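PDB 2PBZ: hypothetical protein from Thermococcus kodakarensis, which binds ATP and probably acts as an ATP-dependent ligase that forms a carbon-nitrogen bond in IMP (purine) biosynthesis. Local coordinates for residues E126-R131 with V162-P167; Y172-Y177 with D190-I195. One frame throughout, in Å; residues are numbered along the deposited sequence.

Contact 1: E126-R131 with V162-P167. With ATP (adenosine-5'-triphosphate), chain D.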
loop_
_atom_site.group_PDB
_atom_site.type_symbol
_atom_site.label_atom_id
_atom_site.label_comp_id
_atom_site.label_asym_id
_atom_site.label_seq_id
_atom_site.Cartn_x
_atom_site.Cartn_y
_atom_site.Cartn_z
ATOM N N GLU A 126 -12.362 15.996 26.862
ATOM C CA GLU A 126 -12.298 16.909 25.732
ATOM C C GLU A 126 -10.797 17.075 25.530
ATOM O O GLU A 126 -10.179 17.989 26.092
ATOM C CB GLU A 126 -12.923 18.260 26.069
ATOM C CG GLU A 126 -13.012 19.195 24.872
ATOM C CD GLU A 126 -14.049 18.750 23.856
ATOM O OE1 GLU A 126 -14.023 17.553 23.468
ATOM O OE2 GLU A 126 -14.888 19.589 23.449
ATOM N N LEU A 127 -10.201 16.157 24.772
ATOM C CA LEU A 127 -8.774 16.232 24.499
ATOM C C LEU A 127 -8.494 17.164 23.333
ATOM O O LEU A 127 -9.376 17.453 22.518
ATOM C CB LEU A 127 -8.209 14.842 24.207
ATOM C CG LEU A 127 -9.196 13.780 23.715
ATOM C CD1 LEU A 127 -9.929 14.260 22.456
ATOM C CD2 LEU A 127 -8.433 12.488 23.459
ATOM N N TYR A 128 -7.259 17.645 23.271
ATOM C CA TYR A 128 -6.857 18.553 22.207
ATOM C C TYR A 128 -5.472 18.191 21.677
ATOM O O TYR A 128 -4.708 17.488 22.336
ATOM C CB TYR A 128 -6.858 19.994 22.723
ATOM C CG TYR A 128 -8.213 20.474 23.169
ATOM C CD1 TYR A 128 -8.658 20.282 24.475
ATOM C CD2 TYR A 128 -9.054 21.138 22.284
ATOM C CE1 TYR A 128 -9.919 20.758 24.879
ATOM C CE2 TYR A 128 -10.306 21.606 22.683
ATOM C CZ TYR A 128 -10.726 21.417 23.971
ATOM O OH TYR A 128 -11.941 21.918 24.351
ATOM N N PHE A 129 -5.163 18.677 20.481
ATOM C CA PHE A 129 -3.875 18.427 19.860
ATOM C C PHE A 129 -3.036 19.694 20.013
ATOM O O PHE A 129 -3.543 20.794 19.829
ATOM C CB PHE A 129 -4.066 18.104 18.370
ATOM C CG PHE A 129 -2.827 17.560 17.696
ATOM C CD1 PHE A 129 -2.380 16.258 17.960
ATOM C CD2 PHE A 129 -2.093 18.357 16.810
ATOM C CE1 PHE A 129 -1.220 15.759 17.355
ATOM C CE2 PHE A 129 -0.927 17.872 16.195
ATOM C CZ PHE A 129 -0.490 16.568 16.471
ATOM N N VAL A 130 -1.766 19.532 20.370
ATOM C CA VAL A 130 -0.845 20.661 20.515
ATOM C C VAL A 130 0.179 20.555 19.378
ATOM O O VAL A 130 0.947 19.593 19.328
ATOM C CB VAL A 130 -0.093 20.599 21.861
ATOM C CG1 VAL A 130 0.808 21.811 22.005
ATOM C CG2 VAL A 130 -1.077 20.513 23.007
ATOM N N ARG A 131 0.186 21.527 18.470
ATOM C CA ARG A 131 1.107 21.502 17.337
ATOM C C ARG A 131 2.417 22.227 17.605
ATOM O O ARG A 131 2.495 23.039 18.517
ATOM C CB ARG A 131 0.434 22.104 16.099
ATOM C CG ARG A 131 1.205 21.856 14.811
ATOM C CD ARG A 131 0.606 20.711 14.006
ATOM N NE ARG A 131 -0.696 21.087 13.479
ATOM C CZ ARG A 131 -0.898 22.139 12.684
ATOM N NH1 ARG A 131 0.130 22.909 12.332
ATOM N NH2 ARG A 131 -2.133 22.429 12.243
ATOM N N VAL A 162 -3.004 25.223 19.905
ATOM C CA VAL A 162 -3.857 24.148 20.403
ATOM C C VAL A 162 -5.016 23.963 19.454
ATOM O O VAL A 162 -5.706 24.924 19.113
ATOM C CB VAL A 162 -4.412 24.477 21.793
ATOM C CG1 VAL A 162 -5.124 23.258 22.373
ATOM C CG2 VAL A 162 -3.283 24.922 22.704
ATOM N N GLU A 163 -5.242 22.725 19.024
ATOM C CA GLU A 163 -6.317 22.463 18.077
ATOM C C GLU A 163 -7.290 21.428 18.585
ATOM O O GLU A 163 -6.950 20.598 19.430
ATOM C CB GLU A 163 -5.734 22.023 16.724
ATOM C CG GLU A 163 -4.571 22.889 16.255
ATOM C CD GLU A 163 -4.098 22.562 14.846
ATOM O OE1 GLU A 163 -3.833 21.369 14.542
ATOM O OE2 GLU A 163 -3.974 23.518 14.041
ATOM N N ARG A 164 -8.514 21.503 18.065
ATOM C CA ARG A 164 -9.584 20.578 18.418
ATOM C C ARG A 164 -9.104 19.191 18.009
ATOM O O ARG A 164 -8.573 19.019 16.914
ATOM C CB ARG A 164 -10.847 20.947 17.634
ATOM C CG ARG A 164 -12.119 20.200 18.031
ATOM C CD ARG A 164 -12.627 20.669 19.395
ATOM N NE ARG A 164 -13.975 20.176 19.693
ATOM C CZ ARG A 164 -14.291 18.894 19.894
ATOM N NH1 ARG A 164 -13.351 17.947 19.833
ATOM N NH2 ARG A 164 -15.556 18.556 20.154
ATOM N N PHE A 165 -9.263 18.207 18.886
ATOM C CA PHE A 165 -8.840 16.858 18.551
ATOM C C PHE A 165 -9.809 16.271 17.531
ATOM O O PHE A 165 -11.031 16.315 17.726
ATOM C CB PHE A 165 -8.848 15.970 19.776
ATOM C CG PHE A 165 -8.338 14.579 19.512
ATOM C CD1 PHE A 165 -6.984 14.281 19.683
ATOM C CD2 PHE A 165 -9.206 13.563 19.102
ATOM C CE1 PHE A 165 -6.492 12.990 19.460
ATOM C CE2 PHE A 165 -8.722 12.266 18.875
ATOM C CZ PHE A 165 -7.357 11.981 19.058
ATOM N N ILE A 166 -9.278 15.712 16.451
ATOM C CA ILE A 166 -10.131 15.122 15.428
ATOM C C ILE A 166 -9.671 13.710 15.099
ATOM O O ILE A 166 -8.547 13.508 14.636
ATOM C CB ILE A 166 -10.120 15.954 14.130
ATOM C CG1 ILE A 166 -10.589 17.387 14.415
ATOM C CG2 ILE A 166 -11.015 15.300 13.098
ATOM C CD1 ILE A 166 -10.370 18.347 13.248
ATOM N N PRO A 167 -10.528 12.705 15.348
ATOM C CA PRO A 167 -10.123 11.328 15.038
ATOM C C PRO A 167 -10.638 10.991 13.651
ATOM O O PRO A 167 -11.756 11.369 13.308
ATOM C CB PRO A 167 -10.822 10.503 16.121
ATOM C CG PRO A 167 -11.390 11.571 17.117
ATOM C CD PRO A 167 -11.716 12.705 16.206
HETATM P PG ATP D . 6.160 18.946 11.469
HETATM O O1G ATP D . 5.517 20.325 11.394
HETATM O O2G ATP D . 7.475 19.034 12.473
HETATM O O3G ATP D . 6.640 18.460 9.978
HETATM P PB ATP D . 3.759 17.755 11.092
HETATM O O1B ATP D . 3.083 19.072 11.010
HETATM O O2B ATP D . 4.198 17.254 9.610
HETATM O O3B ATP D . 5.076 17.867 12.060
HETATM P PA ATP D . 1.368 16.280 11.089
HETATM O O1A ATP D . 1.523 15.776 9.705
HETATM O O2A ATP D . 0.399 17.561 11.111
HETATM O O3A ATP D . 2.817 16.651 11.805
HETATM O "O5'" ATP D . 0.825 15.125 12.071
HETATM C "C5'" ATP D . -0.371 14.570 11.617
HETATM C "C4'" ATP D . -0.682 13.485 12.640
HETATM O "O4'" ATP D . -0.856 14.034 13.988
HETATM C "C3'" ATP D . -1.937 12.689 12.280
HETATM O "O3'" ATP D . -1.588 11.343 12.081
HETATM C "C2'" ATP D . -2.899 12.855 13.435
HETATM O "O2'" ATP D . -3.176 11.576 14.036
HETATM C "C1'" ATP D . -2.224 13.828 14.420
HETATM N N9 ATP D . -3.002 15.087 14.402
HETATM C C8 ATP D . -2.692 16.261 13.744
HETATM N N7 ATP D . -3.601 17.154 13.951
HETATM C C5 ATP D . -4.568 16.624 14.747
HETATM C C6 ATP D . -5.788 17.105 15.318
HETATM N N6 ATP D . -6.204 18.414 15.059
HETATM N N1 ATP D . -6.533 16.252 16.104
HETATM C C2 ATP D . -6.141 14.988 16.360
HETATM N N3 ATP D . -4.996 14.511 15.845
HETATM C C4 ATP D . -4.193 15.287 15.057
#
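Glu-163 OE2 is gripped by two arginines: NH2 of Arg-131 reaches it across the strands at 2.8 Å, and Arg-161 adds a second salt bridge. The guanidinium and carboxylate planes of Arg-131 and Glu-163 are nearly perpendicular (81°), and the bond from NE to OE1 is weak. The backbones of Phe-129 and Glu-163 form an antiparallel hydrogen-bonded pair, with Phe-129 N to Glu-163 O at 2.8 Å and Glu-163 N to Phe-129 O at 2.7 Å. Both side chains share a face of the sheet, so charge pair and aromatic ring gather on the nucleotide side. The arrangement is consistent with the adenine pocket of an ATP-grasp fold: adenine N6 donates to Arg-164 O (3.1 Å), while Ile-166 N donates to adenine N1 (2.8 Å). One face of the Phe-129 ring covers the purine, CE2 lying 3.4 Å from ATP C8. Phe-165, its CG anti to the backbone N (chi1 -176°), sets its ring between two groups: ATP C2 meets one face near the rim, and Leu-127 CD2 lies over the other, 4.3 Å from the ring centroid, a CH-pi contact. Glu-126 OE2 lies over the guanidinium face of Arg-164, 3.5 Å from NH2, pairing by charge alone.

Contact 2: Y172-Y177 with D190-I195. With ATP (adenosine-5'-triphosphate), chain D.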
loop_
_atom_site.group_PDB
_atom_site.type_symbol
_atom_site.label_atom_id
_atom_site.label_comp_id
_atom_site.label_asym_id
_atom_site.label_seq_id
_atom_site.Cartn_x
_atom_site.Cartn_y
_atom_site.Cartn_z
ATOM N N TYR A 172 -2.796 12.986 3.058
ATOM C CA TYR A 172 -1.823 13.924 2.546
ATOM C C TYR A 172 -1.898 13.919 1.024
ATOM O O TYR A 172 -1.418 13.004 0.361
ATOM C CB TYR A 172 -0.434 13.540 3.074
ATOM C CG TYR A 172 -0.404 13.499 4.582
ATOM C CD1 TYR A 172 -1.048 12.476 5.278
ATOM C CD2 TYR A 172 0.158 14.538 5.319
ATOM C CE1 TYR A 172 -1.149 12.498 6.674
ATOM C CE2 TYR A 172 0.069 14.567 6.723
ATOM C CZ TYR A 172 -0.593 13.547 7.394
ATOM O OH TYR A 172 -0.729 13.592 8.768
ATOM N N VAL A 173 -2.525 14.955 0.479
ATOM C CA VAL A 173 -2.710 15.065 -0.955
ATOM C C VAL A 173 -1.536 15.724 -1.640
ATOM O O VAL A 173 -1.118 16.810 -1.276
ATOM C CB VAL A 173 -3.990 15.852 -1.278
ATOM C CG1 VAL A 173 -4.370 15.654 -2.751
ATOM C CG2 VAL A 173 -5.114 15.391 -0.357
ATOM N N HIS A 174 -1.019 15.062 -2.654
ATOM C CA HIS A 174 0.124 15.559 -3.394
ATOM C C HIS A 174 -0.289 16.197 -4.721
ATOM O O HIS A 174 -1.060 15.615 -5.491
ATOM C CB HIS A 174 1.089 14.396 -3.637
ATOM C CG HIS A 174 1.443 13.651 -2.387
ATOM N ND1 HIS A 174 2.271 14.177 -1.419
ATOM C CD2 HIS A 174 1.025 12.452 -1.914
ATOM C CE1 HIS A 174 2.345 13.337 -0.402
ATOM N NE2 HIS A 174 1.597 12.284 -0.675
ATOM N N PHE A 175 0.234 17.391 -4.982
ATOM C CA PHE A 175 -0.070 18.115 -6.220
ATOM C C PHE A 175 1.185 18.545 -6.948
ATOM O O PHE A 175 2.269 18.639 -6.369
ATOM C CB PHE A 175 -0.863 19.395 -5.950
ATOM C CG PHE A 175 -2.248 19.175 -5.440
ATOM C CD1 PHE A 175 -2.543 19.355 -4.095
ATOM C CD2 PHE A 175 -3.282 18.855 -6.322
ATOM C CE1 PHE A 175 -3.848 19.231 -3.625
ATOM C CE2 PHE A 175 -4.596 18.726 -5.869
ATOM C CZ PHE A 175 -4.880 18.916 -4.518
ATOM N N PHE A 176 1.023 18.834 -8.227
ATOM C CA PHE A 176 2.139 19.314 -9.019
ATOM C C PHE A 176 1.587 20.295 -10.022
ATOM O O PHE A 176 0.979 19.889 -11.004
ATOM C CB PHE A 176 2.833 18.169 -9.759
ATOM C CG PHE A 176 4.099 18.585 -10.463
ATOM C CD1 PHE A 176 5.342 18.398 -9.856
ATOM C CD2 PHE A 176 4.054 19.166 -11.728
ATOM C CE1 PHE A 176 6.522 18.778 -10.497
ATOM C CE2 PHE A 176 5.228 19.555 -12.388
ATOM C CZ PHE A 176 6.465 19.359 -11.769
ATOM N N TYR A 177 1.757 21.588 -9.773
ATOM C CA TYR A 177 1.275 22.546 -10.748
ATOM C C TYR A 177 2.404 22.731 -11.746
ATOM O O TYR A 177 3.520 23.013 -11.355
ATOM C CB TYR A 177 0.940 23.891 -10.116
ATOM C CG TYR A 177 0.582 24.881 -11.190
ATOM C CD1 TYR A 177 -0.559 24.697 -11.967
ATOM C CD2 TYR A 177 1.452 25.921 -11.524
ATOM C CE1 TYR A 177 -0.826 25.511 -13.054
ATOM C CE2 TYR A 177 1.192 26.745 -12.618
ATOM C CZ TYR A 177 0.051 26.530 -13.377
ATOM O OH TYR A 177 -0.209 27.321 -14.459
ATOM N N ASP A 190 -1.375 10.141 0.282
ATOM C CA ASP A 190 -0.567 9.426 1.218
ATOM C C ASP A 190 -1.246 9.322 2.574
ATOM O O ASP A 190 -2.160 10.067 2.891
ATOM C CB ASP A 190 0.763 10.177 1.335
ATOM C CG ASP A 190 1.662 9.605 2.383
ATOM O OD1 ASP A 190 2.117 8.451 2.191
ATOM O OD2 ASP A 190 1.906 10.305 3.398
ATOM N N GLU A 191 -0.776 8.368 3.361
ATOM C CA GLU A 191 -1.245 8.135 4.718
ATOM C C GLU A 191 0.026 7.854 5.521
ATOM O O GLU A 191 0.803 6.983 5.139
ATOM C CB GLU A 191 -2.174 6.928 4.739
ATOM C CG GLU A 191 -2.616 6.509 6.116
ATOM C CD GLU A 191 -3.841 5.609 6.071
ATOM O OE1 GLU A 191 -3.790 4.555 5.383
ATOM O OE2 GLU A 191 -4.845 5.979 6.729
ATOM N N ARG A 192 0.253 8.598 6.602
ATOM C CA ARG A 192 1.456 8.424 7.414
ATOM C C ARG A 192 1.459 7.177 8.305
ATOM O O ARG A 192 0.410 6.726 8.793
ATOM C CB ARG A 192 1.679 9.641 8.331
ATOM C CG ARG A 192 1.585 11.008 7.677
ATOM C CD ARG A 192 2.891 11.471 7.065
ATOM N NE ARG A 192 2.722 11.840 5.666
ATOM C CZ ARG A 192 2.962 13.047 5.169
ATOM N NH1 ARG A 192 3.382 14.025 5.963
ATOM N NH2 ARG A 192 2.788 13.260 3.876
ATOM N N VAL A 193 2.647 6.611 8.494
ATOM C CA VAL A 193 2.830 5.474 9.385
ATOM C C VAL A 193 3.516 6.115 10.587
ATOM O O VAL A 193 4.668 6.519 10.514
ATOM C CB VAL A 193 3.728 4.354 8.786
ATOM C CG1 VAL A 193 3.854 3.195 9.794
ATOM C CG2 VAL A 193 3.128 3.837 7.503
ATOM N N LEU A 194 2.768 6.239 11.677
ATOM C CA LEU A 194 3.261 6.852 12.905
ATOM C C LEU A 194 3.639 5.821 13.941
ATOM O O LEU A 194 3.247 4.654 13.834
ATOM C CB LEU A 194 2.186 7.781 13.480
ATOM C CG LEU A 194 2.141 9.221 12.956
ATOM C CD1 LEU A 194 2.301 9.252 11.451
ATOM C CD2 LEU A 194 0.830 9.853 13.383
ATOM N N ILE A 195 4.402 6.240 14.947
ATOM C CA ILE A 195 4.791 5.292 15.962
ATOM C C ILE A 195 3.587 5.151 16.860
ATOM O O ILE A 195 3.518 4.268 17.710
ATOM C CB ILE A 195 6.066 5.749 16.710
ATOM C CG1 ILE A 195 5.783 6.790 17.770
ATOM C CG2 ILE A 195 7.020 6.367 15.717
ATOM C CD1 ILE A 195 7.079 7.402 18.296
HETATM P PG ATP D . 6.160 18.946 11.469
HETATM O O1G ATP D . 5.517 20.325 11.394
HETATM O O2G ATP D . 7.475 19.034 12.473
HETATM O O3G ATP D . 6.640 18.460 9.978
HETATM P PB ATP D . 3.759 17.755 11.092
HETATM O O1B ATP D . 3.083 19.072 11.010
HETATM O O2B ATP D . 4.198 17.254 9.610
HETATM O O3B ATP D . 5.076 17.867 12.060
HETATM P PA ATP D . 1.368 16.280 11.089
HETATM O O1A ATP D . 1.523 15.776 9.705
HETATM O O2A ATP D . 0.399 17.561 11.111
HETATM O O3A ATP D . 2.817 16.651 11.805
HETATM O "O5'" ATP D . 0.825 15.125 12.071
HETATM C "C5'" ATP D . -0.371 14.570 11.617
HETATM C "C4'" ATP D . -0.682 13.485 12.640
HETATM O "O4'" ATP D . -0.856 14.034 13.988
HETATM C "C3'" ATP D . -1.937 12.689 12.280
HETATM O "O3'" ATP D . -1.588 11.343 12.081
HETATM C "C2'" ATP D . -2.899 12.855 13.435
HETATM O "O2'" ATP D . -3.176 11.576 14.036
HETATM C "C1'" ATP D . -2.224 13.828 14.420
HETATM N N9 ATP D . -3.002 15.087 14.402
HETATM C C8 ATP D . -2.692 16.261 13.744
HETATM N N7 ATP D . -3.601 17.154 13.951
HETATM C C5 ATP D . -4.568 16.624 14.747
HETATM C C6 ATP D . -5.788 17.105 15.318
HETATM N N6 ATP D . -6.204 18.414 15.059
HETATM N N1 ATP D . -6.533 16.252 16.104
HETATM C C2 ATP D . -6.141 14.988 16.360
HETATM N N3 ATP D . -4.996 14.511 15.845
HETATM C C4 ATP D . -4.193 15.287 15.057
#
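Tyr-172 (chi1 -57°) and Arg-192 (chi1 -48°) both set CG beside the backbone N, and two further bends in the arginine chain, at chi2 and chi3, fold its guanidinium over one face of the tyrosine ring. The two flat groups are stacked, planes 20° apart. Arg-192 CZ makes a cation-pi contact over that face, 3.6 Å from the ring centroid and somewhat off centre; CD adds a CH-pi contact. Asp-190 fixes the rotation of the guanidinium: its OD2 lies in that plane and accepts side-on from Arg-192 NE at 2.9 Å and Arg-192 NH2 at 3.1 Å. Asp-270 forms a second salt bridge with NH2. With an alanine in place of Arg-192, both aspartates would probably lose this positive mate and the ring its flat cover, freer to turn away from the nucleotide. At the end of the ring, Tyr-172 OH donates a rather long bond to O1A of the ATP alpha-phosphate, 3.3 Å. The backbones of Tyr-172 and Asp-190 form an antiparallel hydrogen-bonded pair. Strands 170-178 and 183-194 form a hairpin within a five-stranded antiparallel sheet, with strand 249-255 beside the first and 211-216 beside the second, while Phe-176 packs on helix 290-302.

Contact 1 closes before contact 2 opens, and strands 161-164 and 170-178, one from each, are consecutive in the chain. They belong to different antiparallel sheets, one of three strands and one of five. The centres of the two contacts are 20 Å apart and their nearest atoms about 7 Å, so neither touches the other directly. ATP bridges them: contact 1 holds the adenine, whereas 172-177 with 190-195 reaches the alpha-phosphate and, through Leu-194, the ribose. The side chains of Phe-129 and Tyr-172 are about 8 Å apart. Lodging a nucleotide between two sheets accords with the ATP-grasp clan. Both contacts also meet the second subunit, which places the pocket near a subunit interface.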